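Local coordinates for ribosome inactivating type 1 protein (Iris hollandica, PDB 3MVG) that belongs to the type 1 ribosome-inactivating proteins, the single-chain class of this plant protein family, at residues Tyr72-Gln77 and Ser86-Asn91; His137-Pro142 and Thr146-Ser151; Asp18-Leu23 and Ser160-Phe165; Val208-Ala211 and Phe216-Pro219. One frame throughout, in Å; residues are numbered along the deposited sequence.

Contact 1 (Tyr72-Gln77 and Ser86-Asn91); sequences YVVAYQ and SDTPAN. Unlike the reference sequence in segment 86-91: Ser86 (reference Ala).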
loop_
_atom_site.group_PDB
_atom_site.type_symbol
_atom_site.label_atom_id
_atom_site.label_comp_id
_atom_site.label_asym_id
_atom_site.label_seq_id
_atom_site.Cartn_x
_atom_site.Cartn_y
_atom_site.Cartn_z
ATOM N N TYR A 72 15.099 -5.136 -13.526
ATOM C CA TYR A 72 14.309 -5.416 -14.722
ATOM C C TYR A 72 14.635 -6.770 -15.351
ATOM O O TYR A 72 15.731 -7.301 -15.215
ATOM C CB TYR A 72 14.523 -4.309 -15.754
ATOM C CG TYR A 72 13.346 -4.058 -16.673
ATOM C CD1 TYR A 72 13.356 -4.498 -18.001
ATOM C CD2 TYR A 72 12.231 -3.363 -16.216
ATOM C CE1 TYR A 72 12.283 -4.237 -18.856
ATOM C CE2 TYR A 72 11.162 -3.083 -17.056
ATOM C CZ TYR A 72 11.194 -3.531 -18.370
ATOM O OH TYR A 72 10.120 -3.264 -19.192
ATOM N N VAL A 73 13.658 -7.310 -16.069
ATOM C CA VAL A 73 13.781 -8.621 -16.708
ATOM C C VAL A 73 14.708 -8.551 -17.920
ATOM O O VAL A 73 14.555 -7.652 -18.751
ATOM C CB VAL A 73 12.385 -9.145 -17.135
ATOM C CG1 VAL A 73 12.498 -10.441 -17.919
ATOM C CG2 VAL A 73 11.492 -9.356 -15.919
ATOM N N VAL A 74 15.651 -9.495 -18.017
ATOM C CA VAL A 74 16.544 -9.601 -19.179
ATOM C C VAL A 74 16.372 -10.919 -19.946
ATOM O O VAL A 74 16.795 -11.040 -21.102
ATOM C CB VAL A 74 18.045 -9.425 -18.797
ATOM C CG1 VAL A 74 18.283 -8.065 -18.122
ATOM C CG2 VAL A 74 18.541 -10.577 -17.914
ATOM N N ALA A 75 15.733 -11.899 -19.311
ATOM C CA ALA A 75 15.601 -13.241 -19.872
ATOM C C ALA A 75 14.630 -14.025 -19.022
ATOM O O ALA A 75 14.264 -13.594 -17.927
ATOM C CB ALA A 75 16.952 -13.935 -19.889
ATOM N N TYR A 76 14.202 -15.177 -19.515
ATOM C CA TYR A 76 13.465 -16.108 -18.667
ATOM C C TYR A 76 13.784 -17.533 -19.076
ATOM O O TYR A 76 14.171 -17.784 -20.222
ATOM C CB TYR A 76 11.939 -15.835 -18.674
ATOM C CG TYR A 76 11.255 -16.198 -19.963
ATOM C CD1 TYR A 76 11.106 -15.263 -20.984
ATOM C CD2 TYR A 76 10.764 -17.490 -20.170
ATOM C CE1 TYR A 76 10.484 -15.603 -22.181
ATOM C CE2 TYR A 76 10.152 -17.842 -21.364
ATOM C CZ TYR A 76 10.016 -16.898 -22.366
ATOM O OH TYR A 76 9.420 -17.210 -23.562
ATOM N N GLN A 77 13.613 -18.462 -18.140
ATOM C CA GLN A 77 13.726 -19.889 -18.428
ATOM C C GLN A 77 12.364 -20.560 -18.380
ATOM O O GLN A 77 11.560 -20.290 -17.479
ATOM C CB GLN A 77 14.649 -20.565 -17.424
ATOM C CG GLN A 77 14.986 -22.015 -17.787
ATOM C CD GLN A 77 15.752 -22.734 -16.706
ATOM O OE1 GLN A 77 16.724 -23.438 -16.989
ATOM N NE2 GLN A 77 15.323 -22.571 -15.464
ATOM N N SER A 86 16.203 -9.286 -26.925
ATOM C CA SER A 86 17.119 -9.105 -28.058
ATOM C C SER A 86 18.432 -8.407 -27.690
ATOM O O SER A 86 19.466 -8.662 -28.314
ATOM C CB SER A 86 16.425 -8.373 -29.208
ATOM O OG SER A 86 16.205 -7.011 -28.887
ATOM N N ASP A 87 18.390 -7.560 -26.663
ATOM C CA ASP A 87 19.571 -6.807 -26.238
ATOM C C ASP A 87 20.395 -7.455 -25.122
ATOM O O ASP A 87 21.424 -6.920 -24.722
ATOM C CB ASP A 87 19.211 -5.349 -25.894
ATOM C CG ASP A 87 18.055 -5.213 -24.895
ATOM O OD1 ASP A 87 17.350 -6.194 -24.571
ATOM O OD2 ASP A 87 17.827 -4.068 -24.451
ATOM N N THR A 88 19.973 -8.622 -24.648
ATOM C CA THR A 88 20.647 -9.262 -23.523
ATOM C C THR A 88 21.941 -9.946 -23.959
ATOM O O THR A 88 21.913 -10.802 -24.828
ATOM C CB THR A 88 19.706 -10.263 -22.849
ATOM O OG1 THR A 88 18.551 -9.553 -22.408
ATOM C CG2 THR A 88 20.375 -10.941 -21.670
ATOM N N PRO A 89 23.081 -9.572 -23.345
ATOM C CA PRO A 89 24.335 -10.222 -23.726
ATOM C C PRO A 89 24.311 -11.729 -23.482
ATOM O O PRO A 89 23.784 -12.202 -22.464
ATOM C CB PRO A 89 25.364 -9.534 -22.822
ATOM C CG PRO A 89 24.786 -8.181 -22.577
ATOM C CD PRO A 89 23.312 -8.447 -22.420
ATOM N N ALA A 90 24.849 -12.472 -24.444
ATOM C CA ALA A 90 25.000 -13.917 -24.340
ATOM C C ALA A 90 25.867 -14.302 -23.144
ATOM O O ALA A 90 26.798 -13.575 -22.774
ATOM C CB ALA A 90 25.603 -14.470 -25.623
ATOM N N ASN A 91 25.567 -15.451 -22.550
ATOM C CA ASN A 91 26.302 -15.936 -21.388
ATOM C C ASN A 91 26.062 -17.430 -21.222
ATOM O O ASN A 91 25.115 -17.829 -20.549
ATOM C CB ASN A 91 25.868 -15.182 -20.122
ATOM C CG ASN A 91 26.796 -15.424 -18.943
ATOM O OD1 ASN A 91 27.602 -16.354 -18.946
ATOM N ND2 ASN A 91 26.683 -14.582 -17.923
#

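Contact 2 (His137-Pro142 and Thr146-Ser151); sequences HNWSPP and TSVARS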
loop_
_atom_site.group_PDB
_atom_site.type_symbol
_atom_site.label_atom_id
_atom_site.label_comp_id
_atom_site.label_asym_id
_atom_site.label_seq_id
_atom_site.Cartn_x
_atom_site.Cartn_y
_atom_site.Cartn_z
ATOM N N HIS A 137 5.498 -20.749 -19.899
ATOM C CA HIS A 137 5.883 -22.141 -19.665
ATOM C C HIS A 137 5.719 -22.985 -20.926
ATOM O O HIS A 137 6.580 -23.809 -21.241
ATOM C CB HIS A 137 5.072 -22.756 -18.524
ATOM C CG HIS A 137 5.525 -24.132 -18.154
ATOM N ND1 HIS A 137 4.988 -25.267 -18.722
ATOM C CD2 HIS A 137 6.493 -24.553 -17.307
ATOM C CE1 HIS A 137 5.590 -26.331 -18.218
ATOM N NE2 HIS A 137 6.506 -25.925 -17.358
ATOM N N ASN A 138 4.625 -22.756 -21.643
ATOM C CA ASN A 138 4.246 -23.585 -22.782
ATOM C C ASN A 138 4.742 -23.107 -24.140
ATOM O O ASN A 138 4.788 -23.897 -25.081
ATOM C CB ASN A 138 2.729 -23.755 -22.807
ATOM C CG ASN A 138 2.207 -24.473 -21.579
ATOM O OD1 ASN A 138 2.929 -25.237 -20.933
ATOM N ND2 ASN A 138 0.947 -24.226 -21.245
ATOM N N TRP A 139 5.108 -21.834 -24.257
ATOM C CA TRP A 139 5.498 -21.276 -25.558
ATOM C C TRP A 139 6.863 -21.757 -26.018
ATOM O O TRP A 139 7.799 -21.879 -25.230
ATOM C CB TRP A 139 5.476 -19.744 -25.512
ATOM C CG TRP A 139 5.776 -19.056 -26.839
ATOM C CD1 TRP A 139 4.872 -18.689 -27.792
ATOM C CD2 TRP A 139 7.063 -18.655 -27.328
ATOM N NE1 TRP A 139 5.514 -18.075 -28.845
ATOM C CE2 TRP A 139 6.858 -18.039 -28.583
ATOM C CE3 TRP A 139 8.369 -18.727 -26.815
ATOM C CZ2 TRP A 139 7.908 -17.509 -29.334
ATOM C CZ3 TRP A 139 9.409 -18.192 -27.555
ATOM C CH2 TRP A 139 9.173 -17.599 -28.807
ATOM N N SER A 140 6.964 -22.038 -27.312
ATOM C CA SER A 140 8.264 -22.266 -27.922
ATOM C C SER A 140 8.275 -21.739 -29.348
ATOM O O SER A 140 7.251 -21.753 -30.032
ATOM C CB SER A 140 8.647 -23.747 -27.883
ATOM O OG SER A 140 7.713 -24.516 -28.602
ATOM N N PRO A 141 9.440 -21.255 -29.798
ATOM C CA PRO A 141 9.535 -20.864 -31.197
ATOM C C PRO A 141 9.366 -22.114 -32.074
ATOM O O PRO A 141 9.682 -23.214 -31.627
ATOM C CB PRO A 141 10.951 -20.288 -31.304
ATOM C CG PRO A 141 11.713 -20.918 -30.218
ATOM C CD PRO A 141 10.739 -21.177 -29.107
ATOM N N PRO A 142 8.886 -21.944 -33.317
ATOM C CA PRO A 142 8.711 -20.681 -34.007
ATOM C C PRO A 142 7.302 -20.101 -33.980
ATOM O O PRO A 142 6.965 -19.312 -34.863
ATOM C CB PRO A 142 9.093 -21.044 -35.438
ATOM C CG PRO A 142 8.573 -22.428 -35.585
ATOM C CD PRO A 142 8.719 -23.087 -34.241
ATOM N N THR A 146 3.655 -12.934 -30.119
ATOM C CA THR A 146 2.623 -12.058 -29.562
ATOM C C THR A 146 2.370 -12.315 -28.075
ATOM O O THR A 146 2.422 -11.381 -27.261
ATOM C CB THR A 146 1.321 -12.196 -30.363
ATOM O OG1 THR A 146 1.646 -12.155 -31.762
ATOM C CG2 THR A 146 0.337 -11.081 -30.020
ATOM N N SER A 147 2.108 -13.576 -27.731
ATOM C CA SER A 147 1.729 -13.947 -26.364
ATOM C C SER A 147 2.900 -13.908 -25.396
ATOM O O SER A 147 2.687 -13.781 -24.188
ATOM C CB SER A 147 1.060 -15.322 -26.336
ATOM O OG SER A 147 1.987 -16.347 -26.648
ATOM N N VAL A 148 4.123 -14.013 -25.907
ATOM C CA VAL A 148 5.313 -13.876 -25.067
ATOM C C VAL A 148 5.431 -12.428 -24.605
ATOM O O VAL A 148 5.592 -12.151 -23.413
ATOM C CB VAL A 148 6.595 -14.302 -25.809
ATOM C CG1 VAL A 148 7.838 -14.092 -24.937
ATOM C CG2 VAL A 148 6.496 -15.749 -26.213
ATOM N N ALA A 149 5.340 -11.489 -25.542
ATOM C CA ALA A 149 5.378 -10.077 -25.191
ATOM C C ALA A 149 4.232 -9.703 -24.256
ATOM O O ALA A 149 4.440 -8.982 -23.275
ATOM C CB ALA A 149 5.359 -9.214 -26.445
ATOM N N ARG A 150 3.025 -10.196 -24.540
ATOM C CA ARG A 150 1.885 -9.894 -23.679
ATOM C C ARG A 150 2.132 -10.390 -22.249
ATOM O O ARG A 150 1.889 -9.676 -21.270
ATOM C CB ARG A 150 0.603 -10.520 -24.223
ATOM C CG ARG A 150 -0.640 -9.964 -23.556
ATOM C CD ARG A 150 -1.841 -10.885 -23.713
ATOM N NE ARG A 150 -3.047 -10.273 -23.153
ATOM C CZ ARG A 150 -3.343 -10.235 -21.850
ATOM N NH1 ARG A 150 -2.528 -10.774 -20.946
ATOM N NH2 ARG A 150 -4.453 -9.635 -21.447
ATOM N N SER A 151 2.643 -11.614 -22.139
ATOM C CA SER A 151 2.897 -12.217 -20.829
ATOM C C SER A 151 3.998 -11.494 -20.074
ATOM O O SER A 151 3.900 -11.307 -18.860
ATOM C CB SER A 151 3.208 -13.703 -20.970
ATOM O OG SER A 151 2.083 -14.374 -21.539
#

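Contact 3 (Asp18-Leu23 and Ser160-Phe165); sequences DFLQNL and SETARF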
loop_
_atom_site.group_PDB
_atom_site.type_symbol
_atom_site.label_atom_id
_atom_site.label_comp_id
_atom_site.label_asym_id
_atom_site.label_seq_id
_atom_site.Cartn_x
_atom_site.Cartn_y
_atom_site.Cartn_z
ATOM N N ASP A 18 5.244 -10.216 1.043
ATOM C CA ASP A 18 6.460 -10.846 1.545
ATOM C C ASP A 18 7.410 -11.196 0.407
ATOM O O ASP A 18 8.624 -10.998 0.515
ATOM C CB ASP A 18 6.128 -12.107 2.358
ATOM C CG ASP A 18 5.614 -11.799 3.768
ATOM O OD1 ASP A 18 5.675 -10.639 4.219
ATOM O OD2 ASP A 18 5.148 -12.743 4.440
ATOM N N PHE A 19 6.861 -11.742 -0.675
ATOM C CA PHE A 19 7.639 -12.029 -1.872
ATOM C C PHE A 19 8.364 -10.776 -2.381
ATOM O O PHE A 19 9.569 -10.792 -2.580
ATOM C CB PHE A 19 6.732 -12.646 -2.946
ATOM C CG PHE A 19 7.240 -12.481 -4.356
ATOM C CD1 PHE A 19 8.459 -13.023 -4.745
ATOM C CD2 PHE A 19 6.488 -11.806 -5.298
ATOM C CE1 PHE A 19 8.936 -12.878 -6.051
ATOM C CE2 PHE A 19 6.952 -11.657 -6.608
ATOM C CZ PHE A 19 8.180 -12.195 -6.982
ATOM N N LEU A 20 7.627 -9.691 -2.555
ATOM C CA LEU A 20 8.229 -8.471 -3.079
ATOM C C LEU A 20 9.277 -7.914 -2.140
ATOM O O LEU A 20 10.288 -7.386 -2.593
ATOM C CB LEU A 20 7.165 -7.414 -3.360
ATOM C CG LEU A 20 6.206 -7.726 -4.510
ATOM C CD1 LEU A 20 5.259 -6.563 -4.651
ATOM C CD2 LEU A 20 6.945 -7.954 -5.829
ATOM N N GLN A 21 9.051 -8.009 -0.835
ATOM C CA GLN A 21 10.030 -7.462 0.098
ATOM C C GLN A 21 11.318 -8.276 0.069
ATOM O O GLN A 21 12.418 -7.710 0.062
ATOM C CB GLN A 21 9.461 -7.341 1.514
ATOM C CG GLN A 21 10.388 -6.562 2.454
ATOM C CD GLN A 21 10.736 -5.186 1.910
ATOM O OE1 GLN A 21 9.880 -4.477 1.386
ATOM N NE2 GLN A 21 12.000 -4.799 2.034
ATOM N N ASN A 22 11.203 -9.601 0.042
ATOM C CA ASN A 22 12.386 -10.451 -0.109
ATOM C C ASN A 22 13.113 -10.163 -1.422
ATOM O O ASN A 22 14.346 -10.145 -1.481
ATOM C CB ASN A 22 12.010 -11.930 -0.020
ATOM C CG ASN A 22 11.804 -12.391 1.405
ATOM O OD1 ASN A 22 12.477 -11.923 2.325
ATOM N ND2 ASN A 22 10.879 -13.321 1.597
ATOM N N LEU A 23 12.339 -9.921 -2.472
ATOM C CA LEU A 23 12.906 -9.541 -3.748
ATOM C C LEU A 23 13.698 -8.219 -3.652
ATOM O O LEU A 23 14.846 -8.142 -4.090
ATOM C CB LEU A 23 11.793 -9.472 -4.795
ATOM C CG LEU A 23 12.199 -8.996 -6.182
ATOM C CD1 LEU A 23 13.236 -9.903 -6.812
ATOM C CD2 LEU A 23 10.973 -8.916 -7.059
ATOM N N SER A 160 8.794 -6.465 -11.458
ATOM C CA SER A 160 9.731 -5.329 -11.475
ATOM C C SER A 160 9.087 -4.016 -11.034
ATOM O O SER A 160 9.650 -3.286 -10.217
ATOM C CB SER A 160 10.333 -5.152 -12.864
ATOM O OG SER A 160 11.067 -6.296 -13.264
ATOM N N GLU A 161 7.922 -3.692 -11.584
ATOM C CA GLU A 161 7.334 -2.379 -11.301
ATOM C C GLU A 161 6.811 -2.267 -9.880
ATOM O O GLU A 161 6.922 -1.214 -9.259
ATOM C CB GLU A 161 6.246 -1.998 -12.306
ATOM C CG GLU A 161 6.701 -1.935 -13.773
ATOM C CD GLU A 161 7.644 -0.793 -14.111
ATOM O OE1 GLU A 161 8.072 -0.041 -13.208
ATOM O OE2 GLU A 161 7.950 -0.654 -15.311
ATOM N N THR A 162 6.216 -3.343 -9.368
ATOM C CA THR A 162 5.789 -3.384 -7.968
ATOM C C THR A 162 6.986 -3.389 -7.000
ATOM O O THR A 162 6.907 -2.802 -5.920
ATOM C CB THR A 162 4.896 -4.595 -7.710
ATOM O OG1 THR A 162 5.581 -5.748 -8.192
ATOM C CG2 THR A 162 3.543 -4.457 -8.423
ATOM N N ALA A 163 8.088 -4.038 -7.382
ATOM C CA ALA A 163 9.309 -3.944 -6.571
ATOM C C ALA A 163 9.783 -2.479 -6.513
ATOM O O ALA A 163 10.191 -1.997 -5.464
ATOM C CB ALA A 163 10.414 -4.827 -7.141
ATOM N N ARG A 164 9.720 -1.776 -7.646
ATOM C CA ARG A 164 10.162 -0.378 -7.728
ATOM C C ARG A 164 9.224 0.582 -7.008
ATOM O O ARG A 164 9.685 1.574 -6.438
ATOM C CB ARG A 164 10.284 0.054 -9.184
ATOM C CG ARG A 164 11.422 -0.587 -9.946
ATOM C CD ARG A 164 11.274 -0.213 -11.397
ATOM N NE ARG A 164 12.379 -0.673 -12.230
ATOM C CZ ARG A 164 12.435 -0.490 -13.545
ATOM N NH1 ARG A 164 11.449 0.125 -14.179
ATOM N NH2 ARG A 164 13.482 -0.924 -14.223
ATOM N N PHE A 165 7.919 0.300 -7.042
ATOM C CA PHE A 165 6.911 1.231 -6.519
ATOM C C PHE A 165 5.884 0.537 -5.648
ATOM O O PHE A 165 5.034 -0.229 -6.145
ATOM C CB PHE A 165 6.149 1.927 -7.648
ATOM C CG PHE A 165 6.978 2.862 -8.467
ATOM C CD1 PHE A 165 7.289 4.134 -7.993
ATOM C CD2 PHE A 165 7.427 2.486 -9.719
ATOM C CE1 PHE A 165 8.053 5.014 -8.760
ATOM C CE2 PHE A 165 8.181 3.361 -10.488
ATOM C CZ PHE A 165 8.489 4.625 -10.009
#

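Contact 4 (Val208-Ala211 and Phe216-Pro219); sequences VQRA and FLQP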
loop_
_atom_site.group_PDB
_atom_site.type_symbol
_atom_site.label_atom_id
_atom_site.label_comp_id
_atom_site.label_asym_id
_atom_site.label_seq_id
_atom_site.Cartn_x
_atom_site.Cartn_y
_atom_site.Cartn_z
ATOM N N VAL A 208 16.045 11.866 -6.136
ATOM C CA VAL A 208 16.292 11.476 -4.749
ATOM C C VAL A 208 17.789 11.544 -4.416
ATOM O O VAL A 208 18.170 12.042 -3.348
ATOM C CB VAL A 208 15.681 10.093 -4.418
ATOM C CG1 VAL A 208 16.187 9.567 -3.069
ATOM C CG2 VAL A 208 14.175 10.179 -4.425
ATOM N N GLN A 209 18.622 11.060 -5.331
ATOM C CA GLN A 209 20.070 11.030 -5.104
ATOM C C GLN A 209 20.732 12.411 -5.129
ATOM O O GLN A 209 21.750 12.612 -4.465
ATOM C CB GLN A 209 20.766 10.063 -6.065
ATOM C CG GLN A 209 20.504 8.608 -5.704
ATOM C CD GLN A 209 20.784 7.667 -6.841
ATOM O OE1 GLN A 209 21.915 7.239 -7.048
ATOM N NE2 GLN A 209 19.743 7.334 -7.595
ATOM N N ARG A 210 20.144 13.352 -5.864
ATOM C CA ARG A 210 20.709 14.701 -6.007
ATOM C C ARG A 210 20.064 15.718 -5.072
ATOM O O ARG A 210 20.481 16.886 -5.034
ATOM C CB ARG A 210 20.560 15.188 -7.446
ATOM C CG ARG A 210 21.237 14.322 -8.483
ATOM C CD ARG A 210 21.259 15.020 -9.825
ATOM N NE ARG A 210 22.163 16.171 -9.805
ATOM C CZ ARG A 210 22.579 16.830 -10.884
ATOM N NH1 ARG A 210 22.177 16.466 -12.096
ATOM N NH2 ARG A 210 23.405 17.859 -10.749
ATOM N N ALA A 211 19.054 15.299 -4.314
ATOM C CA ALA A 211 18.294 16.223 -3.475
ATOM C C ALA A 211 19.173 16.886 -2.417
ATOM O O ALA A 211 20.124 16.282 -1.917
ATOM C CB ALA A 211 17.130 15.509 -2.822
ATOM N N PHE A 216 14.068 18.342 -4.028
ATOM C CA PHE A 216 14.486 18.043 -5.397
ATOM C C PHE A 216 15.043 19.283 -6.090
ATOM O O PHE A 216 14.464 20.370 -5.993
ATOM C CB PHE A 216 13.291 17.562 -6.224
ATOM C CG PHE A 216 12.890 16.122 -5.993
ATOM C CD1 PHE A 216 13.476 15.336 -4.998
ATOM C CD2 PHE A 216 11.879 15.566 -6.774
ATOM C CE1 PHE A 216 13.072 14.006 -4.815
ATOM C CE2 PHE A 216 11.471 14.248 -6.597
ATOM C CZ PHE A 216 12.064 13.469 -5.621
ATOM N N LEU A 217 16.139 19.112 -6.814
ATOM C CA LEU A 217 16.648 20.172 -7.686
ATOM C C LEU A 217 15.667 20.458 -8.824
ATOM O O LEU A 217 15.490 21.612 -9.228
ATOM C CB LEU A 217 18.019 19.803 -8.250
ATOM C CG LEU A 217 19.157 19.438 -7.288
ATOM C CD1 LEU A 217 20.411 19.102 -8.086
ATOM C CD2 LEU A 217 19.441 20.539 -6.265
ATOM N N GLN A 218 15.035 19.404 -9.335
ATOM C CA GLN A 218 14.058 19.515 -10.411
ATOM C C GLN A 218 12.786 18.759 -10.030
ATOM O O GLN A 218 12.733 17.527 -10.141
ATOM C CB GLN A 218 14.632 18.977 -11.728
ATOM C CG GLN A 218 15.791 19.787 -12.301
ATOM C CD GLN A 218 15.415 21.222 -12.650
ATOM O OE1 GLN A 218 14.297 21.502 -13.095
ATOM N NE2 GLN A 218 16.361 22.137 -12.459
ATOM N N PRO A 219 11.758 19.488 -9.558
ATOM C CA PRO A 219 10.480 18.850 -9.240
ATOM C C PRO A 219 9.918 18.039 -10.411
ATOM O O PRO A 219 10.085 18.408 -11.574
ATOM C CB PRO A 219 9.585 20.037 -8.891
ATOM C CG PRO A 219 10.540 21.021 -8.275
ATOM C CD PRO A 219 11.800 20.888 -9.092
#

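Contact 1 (Tyr72-Gln77 and Ser86-Asn91)
Thr88 reaches from a loop to Val74 at an irregular point of strand 72-78, one of the central strands of the mixed sheet of the ribosome-inactivating protein fold. Val74 has a helix-like psi (-16°), and both Val74 and Ala75 make backbone hydrogen bonds with Val65 of the neighbouring strand, an arrangement consistent with a classic beta bulge. On its other flank Val74 is bonded to the backbone of Leu85, just past strand 81-84. Residues 86-91 then carry the chain on from this hairpin to helix 92-95, with Asn91 at the N-cap.

The polar part of the contact is a single short hydrogen bond, given by Thr88 OG1 to Val74 O at 2.6 Å. The hydroxyl lies in the carbonyl plane, on a lone pair, with a C=O...donor angle of 129°. Thr88 directs its side chain toward the strand, and with chi1 at -59° OG1 stands beside the threonine's own backbone N, from where it can meet the carbonyl. Through this bond a loop without regular structure is tied by a side chain to the backbone of Val74, at the probable bulge, and the buried hydroxyl gains an acceptor.

The apolar part is slight. The two side chains meet at about a right angle, and Tyr95 of helix 92-95 packs against both. Thr88 CG2 lies 4.0 Å from Val74 CB and 4.2 Å from Val74 CG2, while the same methyl stands 3.6 Å from the carbonyl oxygen of Val74.

Contact 2 (His137-Pro142 and Thr146-Ser151)
Trp139 lays its indole against Val148, and the tight part of the contact is almost wholly this pair. The CG2 methyl of the valine is modelled over one face of the ring system, 15° off the normal of the five-membered ring, as in a CH-pi contact, though its distance is doubtful, being less than carbons normally allow. Trp139 CG is anti to the backbone N (chi1 -176°), which swings the indole across to the helix, and the two side chains cross at about a right angle. The opposite face meets the backbone of its own segment: Pro141 N stands 3.7 Å above the ring plane, offset toward the rim. The indole thus has a neighbour on either face, and its NE1 is hydrogen-bonded to Val144 O.

The contact closes the short connection between helix 126-138 and helix 146-164 of the ribosome-inactivating protein fold. The first helix ends just before Trp139, the chain passes through a cis peptide bond before Pro142, and helix 146-164 runs past the face of the indole that carries Val148. Within this second helix the buried Ser151 OG bonds to Ser147 O at 2.8 Å, so that this carbonyl takes both the hydroxyl and the backbone N of Ser151. Tyr76 of strand 72-78 packs on both Trp139 and Val148, placing the connection against the central sheet.

On the side of the partly exposed Ser147 the contact slackens. Ser147 OG only brushes the indole, 3.9 Å from Trp139 CD1 and neither over its face nor at its edge.

Contact 3 (Asp18-Leu23 and Ser160-Phe165)
Helices 18-23 and 160-164 pass each other steeply, Leu20 and Ala163 bringing their CA atoms to 5.8 Å. The short axes approach to 9.7 Å at a signed crossing angle of -77°, and the side-chain contact is confined to Leu20 and Leu23 on one segment and Thr162 and Ala163 on the other.

Leu20 extends toward the partner helix and sets both terminal methyls round Thr162, the two side chains crossing at about a right angle. Leu20 CD2 lies 3.5 Å from Thr162 OG1, and Leu20 CD1 is 3.7 Å from Thr162 CB. The hydroxyl sits between its own backbone N and carbonyl carbon (chi1 52°), where it also makes a weak hydrogen bond to Leu158 O. Beside this pair, Leu23 CD2 rests 4.1 Å from Ala163 CB. All four side chains are buried.

Arg24, one residue beyond helix segment 18-23, adds a polar tie through its guanidinium to the carbonyls of Thr162 and Ala163. Around the crossing, Leu23 packs on Leu50 and Val52 of strand 49-55, Thr162 on Ile168 and Val172 of helix 166-173, and Ser160 on Val73 of strand 72-78.

Contact 4 (Val208-Ala211 and Phe216-Pro219)
Phe216 and Leu217 lie against the C-terminal part of helix 201-210, where the chain, having left the helix, enters the two-stranded antiparallel hairpin of the C-terminal part of the fold.

The buried apolar contacts belong to Phe216. Its ring crosses Val208 obliquely, with CE1 at 4.0 Å from Val208 CG2 and 3.9 Å from Val208 N. Ala211 CB comes in at the ring edge, near the ring plane, 4.3 Å from Phe216 CD1. Val235 and Ala238 of helix 235-240 also pack on this ring, so it lies between helices 201-210 and 235-240.

The exposed contacts belong to Leu217, whose side chain heads toward the helix. Leu217 CG lies 3.7 Å from Arg210 O. The arginine chain bends at chi3 (69°), which carries NE to 3.8 Å from Leu217 CD1, the two side chains meeting at about a right angle.

Across the two segments the contact is van der Waals packing, shared between the phenylalanine ring and the leucine; direction comes from bonds just outside, such as Gln218 N to Glu207 OE1. The Arg210-Leu217 layer at the surface probably tolerates more movement than the buried ring.

In the fold
Contacts 1, 2 and 3 gather round strand 72-78 and helix 146-164. Contact 1 touches contact 2 through Tyr76 OH, 3.7 Å from Trp139 CE3. It meets contact 3 through Tyr72, whose CD2 lies 3.4 Å from Arg164 NH2. Contacts 2 and 3 both use helix 146-164, and their centres are about 24 Å apart without touching. Contact 4 stands apart in the C-terminal region, its centre about 24 Å from that of contact 3 and about 40 Å from that of contact 2, across the chain's centre. Glycerol molecules, probably from the crystallisation liquor, are hydrogen-bonded to Arg164 NH2 and Asn91 ND2. The second subunit reaches contact 3, at Asp18 and Gln21.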